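Long-range contacts in conserved domain protein (Streptococcus pneumoniae, PDB 2I7R), which is of unknown function but belongs to the glyoxalase, bleomycin resistance protein and dioxygenase superfamily, and pairs with a second copy of itself: residues I65-V71 with L110-R116; V74-Y78 with T99-L103. All blocks are in the same frame, centred on the assembly; numbering follows the deposited sequence.

Contact 1 of 2, residues I65-V71 with L110-R116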
loop_
_atom_site.group_PDB
_atom_site.type_symbol
_atom_site.label_atom_id
_atom_site.label_comp_id
_atom_site.label_asym_id
_atom_site.label_seq_id
_atom_site.Cartn_x
_atom_site.Cartn_y
_atom_site.Cartn_z
ATOM N N ILE A 65 -0.344 3.116 7.861
ATOM C CA ILE A 65 -0.739 2.003 7.002
ATOM C C ILE A 65 -0.351 0.662 7.602
ATOM O O ILE A 65 0.522 0.582 8.466
ATOM C CB ILE A 65 -0.170 2.115 5.545
ATOM C CG1 ILE A 65 1.290 1.631 5.492
ATOM C CG2 ILE A 65 -0.450 3.569 4.950
ATOM C CD1 ILE A 65 1.963 1.687 4.085
ATOM N N ILE A 66 -1.043 -0.373 7.153
ATOM C CA ILE A 66 -0.660 -1.760 7.431
ATOM C C ILE A 66 -0.596 -2.475 6.082
ATOM O O ILE A 66 -1.525 -2.413 5.280
ATOM C CB ILE A 66 -1.672 -2.457 8.403
ATOM C CG1 ILE A 66 -1.665 -1.723 9.771
ATOM C CG2 ILE A 66 -1.352 -3.932 8.569
ATOM C CD1 ILE A 66 -2.699 -2.195 10.772
ATOM N N ILE A 67 0.540 -3.120 5.849
ATOM C CA ILE A 67 0.816 -3.875 4.636
ATOM C C ILE A 67 0.624 -5.331 5.028
ATOM O O ILE A 67 1.434 -5.866 5.812
ATOM C CB ILE A 67 2.291 -3.653 4.200
ATOM C CG1 ILE A 67 2.507 -2.243 3.586
ATOM C CG2 ILE A 67 2.755 -4.746 3.306
ATOM C CD1 ILE A 67 4.003 -1.883 3.579
ATOM N N HIS A 68 -0.440 -5.957 4.518
ATOM C CA HIS A 68 -0.763 -7.358 4.850
ATOM C C HIS A 68 -0.181 -8.297 3.821
ATOM O O HIS A 68 -0.416 -8.140 2.617
ATOM C CB HIS A 68 -2.273 -7.618 4.937
ATOM C CG HIS A 68 -3.000 -6.759 5.929
ATOM N ND1 HIS A 68 -3.339 -7.197 7.192
ATOM C CD2 HIS A 68 -3.487 -5.503 5.829
ATOM C CE1 HIS A 68 -3.954 -6.226 7.845
ATOM N NE2 HIS A 68 -4.085 -5.197 7.027
ATOM N N ILE A 69 0.537 -9.306 4.307
ATOM C CA ILE A 69 1.170 -10.292 3.452
ATOM C C ILE A 69 0.634 -11.671 3.792
ATOM O O ILE A 69 0.822 -12.174 4.930
ATOM C CB ILE A 69 2.715 -10.262 3.565
ATOM C CG1 ILE A 69 3.226 -8.850 3.234
ATOM C CG2 ILE A 69 3.381 -11.358 2.630
ATOM C CD1 ILE A 69 4.659 -8.578 3.633
ATOM N N GLU A 70 -0.072 -12.272 2.837
ATOM C CA GLU A 70 -0.572 -13.617 3.053
ATOM C C GLU A 70 0.561 -14.661 2.934
ATOM O O GLU A 70 1.319 -14.684 1.961
ATOM C CB GLU A 70 -1.723 -13.950 2.114
ATOM C CG GLU A 70 -2.595 -15.085 2.672
ATOM C CD GLU A 70 -3.884 -15.293 1.898
ATOM O OE1 GLU A 70 -4.078 -14.638 0.842
ATOM O OE2 GLU A 70 -4.695 -16.126 2.361
ATOM N N VAL A 71 0.685 -15.492 3.962
ATOM C CA VAL A 71 1.770 -16.473 4.042
ATOM C C VAL A 71 1.190 -17.870 4.347
ATOM O O VAL A 71 0.043 -17.969 4.797
ATOM C CB VAL A 71 2.801 -16.100 5.149
ATOM C CG1 VAL A 71 3.526 -14.829 4.798
ATOM C CG2 VAL A 71 2.122 -16.002 6.538
ATOM N N LEU A 110 6.549 1.876 9.028
ATOM C CA LEU A 110 5.702 0.845 8.363
ATOM C C LEU A 110 5.340 -0.215 9.371
ATOM O O LEU A 110 6.148 -0.496 10.250
ATOM C CB LEU A 110 6.391 0.148 7.197
ATOM C CG LEU A 110 6.815 1.091 6.069
ATOM C CD1 LEU A 110 7.886 0.472 5.243
ATOM C CD2 LEU A 110 5.612 1.487 5.290
ATOM N N VAL A 111 4.147 -0.781 9.210
ATOM C CA VAL A 111 3.635 -1.898 10.002
ATOM C C VAL A 111 3.245 -3.020 9.023
ATOM O O VAL A 111 2.588 -2.794 7.997
ATOM C CB VAL A 111 2.376 -1.488 10.860
ATOM C CG1 VAL A 111 1.748 -2.722 11.571
ATOM C CG2 VAL A 111 2.688 -0.297 11.876
ATOM N N LEU A 112 3.667 -4.227 9.337
ATOM C CA LEU A 112 3.436 -5.349 8.432
ATOM C C LEU A 112 2.603 -6.382 9.166
ATOM O O LEU A 112 2.781 -6.582 10.378
ATOM C CB LEU A 112 4.752 -5.957 7.913
ATOM C CG LEU A 112 5.479 -5.077 6.860
ATOM C CD1 LEU A 112 6.253 -3.964 7.529
ATOM C CD2 LEU A 112 6.429 -5.907 5.962
ATOM N N ASP A 113 1.695 -7.015 8.428
ATOM C CA ASP A 113 0.940 -8.158 8.950
ATOM C C ASP A 113 1.246 -9.372 8.096
ATOM O O ASP A 113 1.032 -9.352 6.889
ATOM C CB ASP A 113 -0.562 -7.845 8.936
ATOM C CG ASP A 113 -1.430 -9.024 9.357
ATOM O OD1 ASP A 113 -0.981 -9.842 10.173
ATOM O OD2 ASP A 113 -2.565 -9.123 8.871
ATOM N N PHE A 114 1.806 -10.406 8.719
ATOM C CA PHE A 114 1.915 -11.720 8.091
ATOM C C PHE A 114 0.702 -12.557 8.551
ATOM O O PHE A 114 0.556 -12.835 9.740
ATOM C CB PHE A 114 3.244 -12.381 8.472
ATOM C CG PHE A 114 4.461 -11.586 8.047
ATOM C CD1 PHE A 114 5.049 -11.807 6.808
ATOM C CD2 PHE A 114 5.003 -10.611 8.880
ATOM C CE1 PHE A 114 6.188 -11.083 6.413
ATOM C CE2 PHE A 114 6.144 -9.875 8.499
ATOM C CZ PHE A 114 6.734 -10.101 7.267
ATOM N N TYR A 115 -0.168 -12.932 7.610
ATOM C CA TYR A 115 -1.436 -13.557 7.962
ATOM C C TYR A 115 -1.790 -14.757 7.058
ATOM O O TYR A 115 -1.235 -14.914 5.988
ATOM C CB TYR A 115 -2.594 -12.514 7.977
ATOM C CG TYR A 115 -3.154 -12.186 6.595
ATOM C CD1 TYR A 115 -4.393 -12.672 6.180
ATOM C CD2 TYR A 115 -2.417 -11.408 5.701
ATOM C CE1 TYR A 115 -4.887 -12.376 4.899
ATOM C CE2 TYR A 115 -2.897 -11.099 4.454
ATOM C CZ TYR A 115 -4.131 -11.584 4.054
ATOM O OH TYR A 115 -4.556 -11.276 2.789
ATOM N N ARG A 116 -2.704 -15.596 7.539
ATOM C CA ARG A 116 -3.298 -16.668 6.733
ATOM C C ARG A 116 -4.751 -16.869 7.108
ATOM O O ARG A 116 -5.162 -16.555 8.197
ATOM C CB ARG A 116 -2.504 -18.006 6.799
ATOM C CG ARG A 116 -2.073 -18.435 8.163
ATOM C CD ARG A 116 -1.587 -19.944 8.190
ATOM N NE ARG A 116 -2.749 -20.772 8.044
ATOM C CZ ARG A 116 -3.628 -21.041 9.012
ATOM N NH1 ARG A 116 -3.441 -20.641 10.261
ATOM N NH2 ARG A 116 -4.711 -21.745 8.711
#

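Contact 2 of 2, residues V74-Y78 with T99-L103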
loop_
_atom_site.group_PDB
_atom_site.type_symbol
_atom_site.label_atom_id
_atom_site.label_comp_id
_atom_site.label_asym_id
_atom_site.label_seq_id
_atom_site.Cartn_x
_atom_site.Cartn_y
_atom_site.Cartn_z
ATOM N N VAL A 74 2.365 -18.674 9.585
ATOM C CA VAL A 74 2.492 -17.468 10.381
ATOM C C VAL A 74 3.462 -17.643 11.544
ATOM O O VAL A 74 4.285 -16.757 11.841
ATOM C CB VAL A 74 1.106 -16.963 10.880
ATOM C CG1 VAL A 74 1.235 -15.767 11.823
ATOM C CG2 VAL A 74 0.229 -16.600 9.692
ATOM N N ASP A 75 3.379 -18.809 12.174
ATOM C CA ASP A 75 4.179 -19.144 13.339
ATOM C C ASP A 75 5.646 -19.334 13.011
ATOM O O ASP A 75 6.488 -18.882 13.766
ATOM C CB ASP A 75 3.583 -20.369 14.039
ATOM C CG ASP A 75 2.144 -20.120 14.469
ATOM O OD1 ASP A 75 1.964 -19.596 15.579
ATOM O OD2 ASP A 75 1.215 -20.371 13.665
ATOM N N GLN A 76 5.948 -19.936 11.871
ATOM C CA GLN A 76 7.332 -19.969 11.404
ATOM C C GLN A 76 7.931 -18.553 11.144
ATOM O O GLN A 76 9.076 -18.304 11.523
ATOM C CB GLN A 76 7.528 -20.920 10.218
ATOM C CG GLN A 76 9.019 -21.257 9.942
ATOM C CD GLN A 76 9.812 -21.742 11.209
ATOM O OE1 GLN A 76 9.445 -22.748 11.863
ATOM N NE2 GLN A 76 10.912 -21.013 11.547
ATOM N N ASN A 77 7.165 -17.641 10.522
ATOM C CA ASN A 77 7.595 -16.249 10.386
ATOM C C ASN A 77 7.829 -15.609 11.736
ATOM O O ASN A 77 8.817 -14.901 11.936
ATOM C CB ASN A 77 6.589 -15.425 9.572
ATOM C CG ASN A 77 6.748 -15.641 8.084
ATOM O OD1 ASN A 77 7.644 -15.079 7.462
ATOM N ND2 ASN A 77 5.903 -16.492 7.516
ATOM N N TYR A 78 6.932 -15.893 12.671
ATOM C CA TYR A 78 7.067 -15.428 14.044
ATOM C C TYR A 78 8.396 -15.777 14.672
ATOM O O TYR A 78 9.092 -14.898 15.165
ATOM C CB TYR A 78 5.936 -15.969 14.913
ATOM C CG TYR A 78 5.893 -15.407 16.300
ATOM C CD1 TYR A 78 6.026 -14.042 16.515
ATOM C CD2 TYR A 78 5.698 -16.244 17.409
ATOM C CE1 TYR A 78 5.953 -13.505 17.771
ATOM C CE2 TYR A 78 5.627 -15.716 18.695
ATOM C CZ TYR A 78 5.761 -14.334 18.860
ATOM O OH TYR A 78 5.676 -13.756 20.110
ATOM N N THR A 99 -8.622 -16.672 10.862
ATOM C CA THR A 99 -7.636 -15.771 10.296
ATOM C C THR A 99 -6.562 -15.563 11.312
ATOM O O THR A 99 -6.785 -14.930 12.319
ATOM C CB THR A 99 -8.237 -14.444 9.845
ATOM O OG1 THR A 99 -9.223 -14.728 8.835
ATOM C CG2 THR A 99 -7.094 -13.485 9.276
ATOM N N GLU A 100 -5.401 -16.153 11.068
ATOM C CA GLU A 100 -4.300 -16.011 12.002
ATOM C C GLU A 100 -3.408 -14.860 11.500
ATOM O O GLU A 100 -3.122 -14.773 10.309
ATOM C CB GLU A 100 -3.502 -17.307 12.098
ATOM C CG GLU A 100 -2.489 -17.318 13.240
ATOM C CD GLU A 100 -1.435 -18.404 13.076
ATOM O OE1 GLU A 100 -1.485 -19.230 12.119
ATOM O OE2 GLU A 100 -0.550 -18.436 13.943
ATOM N N SER A 101 -2.998 -13.981 12.403
ATOM C CA SER A 101 -2.123 -12.885 12.016
ATOM C C SER A 101 -1.029 -12.579 13.028
ATOM O O SER A 101 -1.077 -12.996 14.159
ATOM C CB SER A 101 -2.934 -11.622 11.711
ATOM O OG SER A 101 -3.432 -11.068 12.902
ATOM N N LEU A 102 -0.050 -11.834 12.553
ATOM C CA LEU A 102 1.150 -11.456 13.281
ATOM C C LEU A 102 1.485 -10.056 12.764
ATOM O O LEU A 102 1.753 -9.870 11.570
ATOM C CB LEU A 102 2.297 -12.413 12.942
ATOM C CG LEU A 102 3.724 -12.057 13.361
ATOM C CD1 LEU A 102 3.816 -11.999 14.900
ATOM C CD2 LEU A 102 4.729 -13.063 12.760
ATOM N N LEU A 103 1.461 -9.095 13.672
ATOM C CA LEU A 103 1.737 -7.702 13.356
ATOM C C LEU A 103 3.120 -7.298 13.812
ATOM O O LEU A 103 3.456 -7.476 14.985
ATOM C CB LEU A 103 0.692 -6.819 14.021
ATOM C CG LEU A 103 -0.347 -6.730 12.913
ATOM C CD1 LEU A 103 -1.669 -7.316 13.335
ATOM C CD2 LEU A 103 -0.431 -5.306 12.313
#

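Contact 1 of 2, residues I65-V71 with L110-R116
H68 and D113 face each other across two neighbouring parallel strands, and their side chains make the polar centre of this contact. H68 ND1 donates to D113 OD2 over 2.7 Å, using the anti lone pair of that oxygen. The carboxylate stands nearly upright to the imidazole, 83° between planes, yet OD2 stays close to the ring plane. D113 reaches it because CG is anti to the backbone N (chi1 175°), while its OD1 accepts from L102 N; two bonds therefore fix the carboxylate's rotation. The same imidazole turns an edge to the face of Y115 in a T-shaped pair, centroids 5.9 Å apart. From the other side of H68 along the strand, I66 CG2 rests over a face of the imidazole. E70 lays CG over a face of Y115, its carboxylate almost parallel to the ring; N7 of the second subunit binds both, ND2 to E70 OE1 and OD1 to Y115 OH.

On the opposite face these two strands offer apolar side chains: I69 CD1 sits 4.0 Å from L112 CD2 and as far from F114 CE1, and V71 CG1 meets the edge of F114.

Helices 16-27 and 74-84 pack against this apolar side, strand 100-105 flanks 111-116, and an antiparallel strand of the second subunit extends the sheet beyond 65-70, where D10 of that subunit binds H68 NE2.

Contact 2 of 2, residues V74-Y78 with T99-L103
V74 and L102 bring the first turn of helix 74-84 onto strand 100-105, the helix-on-sheet packing of a βαβββ module of the glyoxalase superfamily. The helix follows strand 65-70 and packs on one face of the four-stranded sheet; here its short segment runs at 21° to the strand, with axes 8.7 Å apart.

Apolar packing does most of the work. V74 points at the strand and its side chain slides past those of E100 and L102 in opposite directions. With CG1 anti to the backbone N (chi1 175°), that methyl comes to 3.7 Å from L102 CB. One turn further along the helix, Y78 crosses L102 at about a right angle, and L102 CD1 approaches the ring obliquely, 3.4 Å from Y78 CD1. The other leucine methyl, CD2, tucks against the helix backbone, 3.6 Å from Y78 CA, so the forked end of L102 touches both ring and main chain. V88 of the neighbouring strand 88-94 also packs on L102, while P92 meets the Y78 side chain.

The polar contacts gather at the more exposed end. E100 extends toward the helix, its carboxyl carbon CD 3.7 Å from V74 CB, and R116 forms a salt bridge with its OE1; that positive charge probably eases the approach of a second acid. N77 turns its amide away from the strand: ND2 donates to D73 O just before the helix and OD1 accepts from R80 NH2 further along it, so that the backbone C and CB of N77, not the amide, lie near L102 CD2.

The second acid is D75, whose carboxylate is turned 35° from that of E100, with D75 OD2 and E100 OE2 2.6 Å apart.

How the contacts relate
From the N terminus the chain first builds another four-stranded sheet with helix 16-27, and then lays down strand 65-70, turns into helix 74-84 and returns through strands 88-94, 100-105 and 111-116. Contact 2 closes first, bringing the strand at 99-103 back to the start of the helix across 20 intervening residues. Contact 1 closes a wider loop when 110-116 settles beside 65-71, so contact 2 lies wholly within its span. Their centres are 9 Å apart and they meet directly, because strands 100-105 and 111-116 are sheet neighbours: F114 N lies 2.9 Å from L102 O. Contact 1 joins the first and last strands of this half; contact 2 fastens its helix to the sheet.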